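Local atomic coordinates of Ufm1-specific protease (Caenorhabditis elegans, PDB entry 5EJJ), a protein that cleaves, as a thiol protease, the peptide bond after the C-terminal glycine of the ubiquitin-like modifier ufm-1 and is required to localise certain odorant receptors to olfactory cilia. Residues T98-E103 with I107-D112; A167-V172 with D187-G192. All coordinates share one frame; numbering follows the deposited sequence.

Contact 1. Residues T98-E103 with I107-D112; sequences TSRMLE and ISEFLD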
ATOM      1  N   THR A  98     -28.503   6.816  -1.498  1.00 35.40           N
ATOM      2  CA  THR A  98     -28.965   8.189  -1.597  1.00 40.17           C
ATOM      3  C   THR A  98     -27.773   9.093  -1.336  1.00 47.40           C
ATOM      4  O   THR A  98     -26.797   8.666  -0.703  1.00 46.62           O
ATOM      5  CB  THR A  98     -30.028   8.497  -0.546  1.00 44.87           C
ATOM      6  OG1 THR A  98     -29.393   8.734   0.718  1.00 51.19           O
ATOM      7  CG2 THR A  98     -31.006   7.333  -0.414  1.00 47.39           C
ATOM      8  N   SER A  99     -27.845  10.337  -1.808  1.00 49.31           N
ATOM      9  CA  SER A  99     -26.746  11.279  -1.604  1.00 46.33           C
ATOM     10  C   SER A  99     -26.725  11.767  -0.160  1.00 51.72           C
ATOM     11  O   SER A  99     -25.680  12.192   0.354  1.00 49.61           O
ATOM     12  CB  SER A  99     -26.853  12.454  -2.569  1.00 53.23           C
ATOM     13  OG  SER A  99     -26.471  12.080  -3.887  1.00 58.64           O
ATOM     14  N   ARG A 100     -27.894  11.703   0.483  1.00 50.50           N
ATOM     15  CA  ARG A 100     -28.030  12.029   1.897  1.00 50.31           C
ATOM     16  C   ARG A 100     -27.152  11.039   2.641  1.00 48.46           C
ATOM     17  O   ARG A 100     -26.191  11.419   3.318  1.00 45.65           O
ATOM     18  CB  ARG A 100     -29.497  11.871   2.348  1.00 53.90           C
ATOM     19  CG  ARG A 100     -29.962  12.822   3.466  1.00 51.05           C
ATOM     20  CD  ARG A 100     -30.711  12.096   4.604  1.00 49.91           C
ATOM     21  NE  ARG A 100     -31.843  11.275   4.145  1.00 70.81           N
ATOM     22  CZ  ARG A 100     -32.692  10.608   4.945  1.00 78.61           C
ATOM     23  NH1 ARG A 100     -32.565  10.662   6.271  1.00 75.28           N
ATOM     24  NH2 ARG A 100     -33.685   9.883   4.423  1.00 65.03           N
ATOM     25  N   MET A 101     -27.498   9.764   2.472  1.00 43.92           N
ATOM     26  CA  MET A 101     -26.839   8.639   3.118  1.00 38.61           C
ATOM     27  C   MET A 101     -25.331   8.704   2.958  1.00 37.50           C
ATOM     28  O   MET A 101     -24.575   8.571   3.928  1.00 31.74           O
ATOM     29  CB  MET A 101     -27.369   7.357   2.492  1.00 43.72           C
ATOM     30  CG  MET A 101     -26.642   6.093   2.865  1.00 44.17           C
ATOM     31  SD  MET A 101     -26.910   4.872   1.572  1.00 33.98           S
ATOM     32  CE  MET A 101     -28.697   4.748   1.554  1.00 35.73           C
ATOM     33  N   LEU A 102     -24.908   8.931   1.720  1.00 36.13           N
ATOM     34  CA  LEU A 102     -23.497   8.972   1.380  1.00 32.85           C
ATOM     35  C   LEU A 102     -22.748  10.108   2.070  1.00 38.45           C
ATOM     36  O   LEU A 102     -21.702   9.894   2.687  1.00 38.40           O
ATOM     37  CB  LEU A 102     -23.331   9.077  -0.139  1.00 35.98           C
ATOM     38  CG  LEU A 102     -23.014   7.794  -0.920  1.00 34.43           C
ATOM     39  CD1 LEU A 102     -23.110   6.552  -0.037  1.00 32.26           C
ATOM     40  CD2 LEU A 102     -23.909   7.651  -2.141  1.00 32.54           C
ATOM     41  N   GLU A 103     -23.273  11.321   1.962  1.00 43.77           N
ATOM     42  CA  GLU A 103     -22.551  12.470   2.477  1.00 39.86           C
ATOM     43  C   GLU A 103     -22.597  12.517   4.011  1.00 39.12           C
ATOM     44  O   GLU A 103     -21.619  12.888   4.654  1.00 39.26           O
ATOM     45  CB  GLU A 103     -23.022  13.749   1.778  1.00 44.50           C
ATOM     46  CG  GLU A 103     -22.639  13.730   0.277  1.00 54.35           C
ATOM     47  CD  GLU A 103     -23.140  14.932  -0.545  1.00 73.45           C
ATOM     48  OE1 GLU A 103     -23.757  15.857   0.040  1.00 76.68           O
ATOM     49  OE2 GLU A 103     -22.908  14.945  -1.788  1.00 64.96           O
ATOM     50  N   ILE A 107     -24.621   4.508   8.282  1.00 33.32           N
ATOM     51  CA  ILE A 107     -24.768   3.049   8.284  1.00 32.21           C
ATOM     52  C   ILE A 107     -26.212   2.767   8.621  1.00 33.42           C
ATOM     53  O   ILE A 107     -26.836   1.837   8.104  1.00 31.82           O
ATOM     54  CB  ILE A 107     -23.881   2.384   9.348  1.00 29.52           C
ATOM     55  CG1 ILE A 107     -22.448   2.247   8.822  1.00 29.19           C
ATOM     56  CG2 ILE A 107     -24.454   1.020   9.763  1.00 24.39           C
ATOM     57  CD1 ILE A 107     -21.461   1.747   9.874  1.00 34.53           C
ATOM     58  N   SER A 108     -26.712   3.625   9.506  1.00 48.87           N
ATOM     59  CA  SER A 108     -28.099   3.704   9.938  1.00 44.48           C
ATOM     60  C   SER A 108     -29.065   3.580   8.689  1.00 36.94           C
ATOM     61  O   SER A 108     -29.854   2.622   8.574  1.00 29.75           O
ATOM     62  CB  SER A 108     -28.294   5.000  10.834  1.00 55.12           C
ATOM     63  OG  SER A 108     -27.101   5.537  11.509  1.00 27.67           O
ATOM     64  N   GLU A 109     -28.948   4.503   7.730  1.00 31.73           N
ATOM     65  CA  GLU A 109     -29.847   4.539   6.567  1.00 33.99           C
ATOM     66  C   GLU A 109     -29.591   3.433   5.546  1.00 38.94           C
ATOM     67  O   GLU A 109     -30.529   2.939   4.890  1.00 34.61           O
ATOM     68  CB  GLU A 109     -29.741   5.878   5.831  1.00 36.82           C
ATOM     69  CG  GLU A 109     -30.166   7.112   6.622  1.00 50.14           C
ATOM     70  CD  GLU A 109     -29.947   8.410   5.834  1.00 60.10           C
ATOM     71  OE1 GLU A 109     -29.484   9.420   6.431  1.00 57.21           O
ATOM     72  OE2 GLU A 109     -30.240   8.410   4.610  1.00 59.81           O
ATOM     73  N   PHE A 110     -28.311   3.086   5.384  1.00 43.01           N
ATOM     74  CA  PHE A 110     -27.876   2.076   4.408  1.00 34.83           C
ATOM     75  C   PHE A 110     -28.490   0.700   4.682  1.00 30.83           C
ATOM     76  O   PHE A 110     -28.832  -0.033   3.755  1.00 30.12           O
ATOM     77  CB  PHE A 110     -26.341   1.967   4.346  1.00 29.12           C
ATOM     78  CG  PHE A 110     -25.858   0.788   3.540  1.00 25.60           C
ATOM     79  CD1 PHE A 110     -25.717   0.886   2.164  1.00 24.26           C
ATOM     80  CD2 PHE A 110     -25.572  -0.428   4.155  1.00 23.44           C
ATOM     81  CE1 PHE A 110     -25.287  -0.201   1.414  1.00 23.88           C
ATOM     82  CE2 PHE A 110     -25.147  -1.530   3.404  1.00 22.35           C
ATOM     83  CZ  PHE A 110     -25.007  -1.416   2.033  1.00 21.17           C
ATOM     84  N   LEU A 111     -28.623   0.346   5.952  1.00 28.19           N
ATOM     85  CA  LEU A 111     -29.187  -0.945   6.277  1.00 27.63           C
ATOM     86  C   LEU A 111     -30.666  -1.072   5.930  1.00 31.87           C
ATOM     87  O   LEU A 111     -31.124  -2.171   5.623  1.00 31.78           O
ATOM     88  CB  LEU A 111     -28.971  -1.251   7.741  1.00 27.02           C
ATOM     89  CG  LEU A 111     -27.491  -1.386   8.063  1.00 28.61           C
ATOM     90  CD1 LEU A 111     -27.323  -1.614   9.580  1.00 25.12           C
ATOM     91  CD2 LEU A 111     -26.833  -2.504   7.208  1.00 22.56           C
ATOM     92  N   ASP A 112     -31.401   0.042   5.980  1.00 36.42           N
ATOM     93  CA  ASP A 112     -32.855   0.045   5.756  1.00 35.26           C
ATOM     94  C   ASP A 112     -33.183  -0.053   4.285  1.00 40.78           C
ATOM     95  O   ASP A 112     -34.213  -0.611   3.889  1.00 38.54           O
ATOM     96  CB  ASP A 112     -33.477   1.336   6.274  1.00 39.73           C
ATOM     97  CG  ASP A 112     -33.408   1.449   7.778  1.00 56.21           C
ATOM     98  OD1 ASP A 112     -32.514   2.186   8.277  1.00 50.93           O
ATOM     99  OD2 ASP A 112     -34.247   0.794   8.455  1.00 64.06           O
TER
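M101 and E109 are the nearest CA pair (6.1 Å) between helical segments 99-103 and 107-112, whose N-to-C directions make 140° and whose axes come within 9.0 Å. These two consecutive short helices of the N-terminal MPN domain fold back on each other, antiparallel in sense but splayed. E109 reaches across from the second helix, its chain extended beyond CG, and meets R100 at about a right angle. The carboxylate does not pair with R100 edge-on: OE2 of E109 sits over one face of the guanidinium, 3.3 Å from NE of R100, and no N-H points at it. The same oxygen lies 3.7 Å from CB of M101. On the buried side, M101 turns its CG anti to the backbone N (chi1 170°), which carries the thioether across to F110; there SD of M101 lies 4.1 Å from CB of F110, near the plane of the ring and at its edge. F110 itself is buried against L95 and L97 of strand 94-97 and M11 of helix 8-19. At the start of the first helix T98 is the N-cap, its OG1 accepting from N of M101 at 2.8 Å. No hydrogen bond joins the segments; the contact combines apolar packing of M101 on F110 with a charge-only pairing that needs no directed N-H, so the pose of exposed R100 is probably not tightly fixed.

Contact 2. Residues A167-V172 with D187-G192; sequences AEHGLV and DKFSKG
F189 drives the edge of its ring into the face of H169, a T-shaped pair with centroids 4.9 Å apart and planes at 87°. CE2 of F189 stands over the centre of the imidazole, and CZ of F189 comes within 3.6 Å of ND1 of H169, which lies in the plane of the phenyl ring at its edge. One face of the phenyl ring is covered from within its own segment, by CG of K188. The L171 and F189 side chains come from opposite directions, and CD1 of L171 meets the ring obliquely, 3.8 Å from CE1 of F189. With CG of H169 anti to the carbonyl carbon (chi1 -64°), the imidazole is aimed at F189, and chi2 (-84°) turns its face to the phenyl edge. No hydrogen bond crosses between segments 167-172 and 187-192. The first segment supplies the turn between strands 163-166 and 171-173, the latter an outermost strand of a mixed five-stranded sheet; G170 and L171 together face N166 in a G1 beta bulge, with G170 at positive phi. The second segment is a weakly bonded helical turn leading toward strand 199-205 of the same sheet, where I200 also touches F189, while L171 packs on F202. Were F189 an alanine, the imidazole face of H169 would probably lose its aromatic partner and a gap would open beside L171. K188 runs alongside toward the histidine and ends with NZ of K188 4.2 Å from ND1 of H169, short of contact; a positive charge so near would be expected to disfavour protonation of the imidazole.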
ATOM      1  N   ALA A 167      11.403 -24.084  -4.114  1.00 40.52           N
ATOM      2  CA  ALA A 167      12.321 -25.181  -3.824  1.00 42.00           C
ATOM      3  C   ALA A 167      12.707 -25.275  -2.348  1.00 44.35           C
ATOM      4  O   ALA A 167      12.811 -26.379  -1.805  1.00 50.65           O
ATOM      5  CB  ALA A 167      13.552 -25.094  -4.703  1.00 49.28           C
ATOM      6  N   GLU A 168      12.894 -24.123  -1.704  1.00 39.24           N
ATOM      7  CA  GLU A 168      13.202 -24.047  -0.273  1.00 40.70           C
ATOM      8  C   GLU A 168      12.128 -24.668   0.630  1.00 38.76           C
ATOM      9  O   GLU A 168      12.304 -24.763   1.831  1.00 46.18           O
ATOM     10  CB  GLU A 168      13.411 -22.579   0.133  1.00 50.67           C
ATOM     11  CG  GLU A 168      14.059 -22.350   1.511  1.00 50.95           C
ATOM     12  CD  GLU A 168      13.813 -20.944   2.052  1.00 65.74           C
ATOM     13  OE1 GLU A 168      13.144 -20.158   1.346  1.00 70.79           O
ATOM     14  OE2 GLU A 168      14.276 -20.623   3.175  1.00 67.62           O
ATOM     15  N   HIS A 169      11.007 -25.080   0.065  1.00 37.94           N
ATOM     16  CA  HIS A 169       9.964 -25.678   0.874  1.00 32.36           C
ATOM     17  C   HIS A 169       9.288 -26.819   0.145  1.00 34.01           C
ATOM     18  O   HIS A 169       8.367 -27.434   0.677  1.00 35.56           O
ATOM     19  CB  HIS A 169       8.917 -24.642   1.251  1.00 35.77           C
ATOM     20  CG  HIS A 169       9.437 -23.541   2.117  1.00 41.40           C
ATOM     21  ND1 HIS A 169       9.534 -23.656   3.487  1.00 45.26           N
ATOM     22  CD2 HIS A 169       9.867 -22.293   1.815  1.00 46.81           C
ATOM     23  CE1 HIS A 169      10.009 -22.529   3.988  1.00 51.52           C
ATOM     24  NE2 HIS A 169      10.217 -21.683   2.995  1.00 47.99           N
ATOM     25  N   GLY A 170       9.725 -27.101  -1.077  1.00 32.97           N
ATOM     26  CA  GLY A 170       9.173 -28.231  -1.806  1.00 39.10           C
ATOM     27  C   GLY A 170       7.692 -28.069  -2.099  1.00 33.21           C
ATOM     28  O   GLY A 170       6.875 -28.977  -1.901  1.00 26.39           O
ATOM     29  N   LEU A 171       7.362 -26.878  -2.580  1.00 35.12           N
ATOM     30  CA  LEU A 171       6.001 -26.506  -2.896  1.00 32.87           C
ATOM     31  C   LEU A 171       5.831 -26.482  -4.404  1.00 29.91           C
ATOM     32  O   LEU A 171       6.669 -25.927  -5.133  1.00 25.94           O
ATOM     33  CB  LEU A 171       5.724 -25.122  -2.320  1.00 32.28           C
ATOM     34  CG  LEU A 171       5.774 -25.112  -0.800  1.00 31.79           C
ATOM     35  CD1 LEU A 171       5.454 -23.739  -0.259  1.00 29.03           C
ATOM     36  CD2 LEU A 171       4.781 -26.147  -0.323  1.00 30.23           C
ATOM     37  N   VAL A 172       4.746 -27.082  -4.872  1.00 22.17           N
ATOM     38  CA  VAL A 172       4.458 -27.037  -6.286  1.00 23.74           C
ATOM     39  C   VAL A 172       2.977 -26.728  -6.534  1.00 24.88           C
ATOM     40  O   VAL A 172       2.085 -27.416  -6.027  1.00 26.31           O
ATOM     41  CB  VAL A 172       4.969 -28.325  -7.030  1.00 23.40           C
ATOM     42  CG1 VAL A 172       4.449 -29.578  -6.377  1.00 33.11           C
ATOM     43  CG2 VAL A 172       4.571 -28.327  -8.484  1.00 24.55           C
ATOM     44  N   ASP A 187      -1.245 -23.865   4.668  1.00 29.85           N
ATOM     45  CA  ASP A 187      -1.701 -23.363   5.958  1.00 27.38           C
ATOM     46  C   ASP A 187      -0.574 -22.943   6.882  1.00 30.86           C
ATOM     47  O   ASP A 187      -0.664 -21.914   7.553  1.00 33.59           O
ATOM     48  CB  ASP A 187      -2.587 -24.375   6.638  1.00 30.08           C
ATOM     49  CG  ASP A 187      -3.960 -24.417   6.039  1.00 39.04           C
ATOM     50  OD1 ASP A 187      -4.126 -23.855   4.937  1.00 41.06           O
ATOM     51  OD2 ASP A 187      -4.876 -25.013   6.656  1.00 46.05           O
ATOM     52  N   LYS A 188       0.491 -23.734   6.902  1.00 28.79           N
ATOM     53  CA  LYS A 188       1.697 -23.375   7.630  1.00 28.15           C
ATOM     54  C   LYS A 188       2.127 -21.921   7.361  1.00 31.06           C
ATOM     55  O   LYS A 188       2.596 -21.233   8.266  1.00 32.87           O
ATOM     56  CB  LYS A 188       2.822 -24.373   7.300  1.00 32.68           C
ATOM     57  CG  LYS A 188       4.231 -23.837   7.564  1.00 37.95           C
ATOM     58  CD  LYS A 188       5.300 -24.935   7.517  1.00 54.12           C
ATOM     59  CE  LYS A 188       5.453 -25.572   6.128  1.00 62.26           C
ATOM     60  NZ  LYS A 188       6.877 -25.994   5.832  1.00 67.09           N
ATOM     61  N   PHE A 189       1.936 -21.443   6.129  1.00 33.38           N
ATOM     62  CA  PHE A 189       2.439 -20.119   5.736  1.00 31.85           C
ATOM     63  C   PHE A 189       1.388 -19.033   5.740  1.00 29.53           C
ATOM     64  O   PHE A 189       1.720 -17.853   5.813  1.00 29.32           O
ATOM     65  CB  PHE A 189       2.992 -20.136   4.315  1.00 36.64           C
ATOM     66  CG  PHE A 189       4.033 -21.168   4.071  1.00 37.16           C
ATOM     67  CD1 PHE A 189       3.674 -22.428   3.622  1.00 31.44           C
ATOM     68  CD2 PHE A 189       5.379 -20.868   4.258  1.00 34.26           C
ATOM     69  CE1 PHE A 189       4.638 -23.379   3.390  1.00 36.10           C
ATOM     70  CE2 PHE A 189       6.344 -21.815   4.025  1.00 39.48           C
ATOM     71  CZ  PHE A 189       5.975 -23.075   3.588  1.00 37.33           C
ATOM     72  N   SER A 190       0.129 -19.411   5.593  1.00 25.32           N
ATOM     73  CA  SER A 190      -0.890 -18.405   5.396  1.00 26.65           C
ATOM     74  C   SER A 190      -1.767 -18.156   6.609  1.00 34.75           C
ATOM     75  O   SER A 190      -2.848 -17.589   6.469  1.00 35.76           O
ATOM     76  CB  SER A 190      -1.763 -18.785   4.203  1.00 26.59           C
ATOM     77  OG  SER A 190      -2.353 -20.063   4.356  1.00 26.50           O
ATOM     78  N   LYS A 191      -1.304 -18.546   7.798  1.00 38.81           N
ATOM     79  CA  LYS A 191      -2.216 -18.718   8.938  1.00 38.63           C
ATOM     80  C   LYS A 191      -2.759 -17.427   9.539  1.00 41.84           C
ATOM     81  O   LYS A 191      -3.977 -17.173   9.504  1.00 45.28           O
ATOM     82  CB  LYS A 191      -1.607 -19.581  10.035  1.00 40.23           C
ATOM     83  CG  LYS A 191      -2.676 -20.278  10.888  1.00 43.67           C
ATOM     84  CD  LYS A 191      -2.134 -20.679  12.262  1.00 59.67           C
ATOM     85  CE  LYS A 191      -3.237 -21.167  13.209  1.00 56.63           C
ATOM     86  NZ  LYS A 191      -2.722 -21.286  14.617  1.00 67.61           N
ATOM     87  N   GLY A 192      -1.880 -16.624  10.113  1.00 26.67           N
ATOM     88  CA  GLY A 192      -2.306 -15.316  10.562  1.00 24.44           C
ATOM     89  C   GLY A 192      -1.602 -14.336   9.664  1.00 32.38           C
ATOM     90  O   GLY A 192      -1.076 -13.313  10.105  1.00 40.88           O
TER

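Overall arrangement
Contacts 1 and 2 follow one another along the chain without overlapping, their centres about 43 Å apart and their nearest atoms about 25 Å apart, and they share no helix or strand. Each is partly buried. Contact 1 joins two consecutive helices lying against the four-stranded sheet and helix 8-19; contact 2 joins an edge-strand turn to a helical turn beside the five-stranded sheet. Their chemistry differs accordingly: in contact 1 a charge pair adjoins buried M101 and F110, whereas in contact 2 F189 joins an exposed histidine to buried L171, with a lysine nearby. Both lie away from the probable catalytic residues C396, D520 and H522.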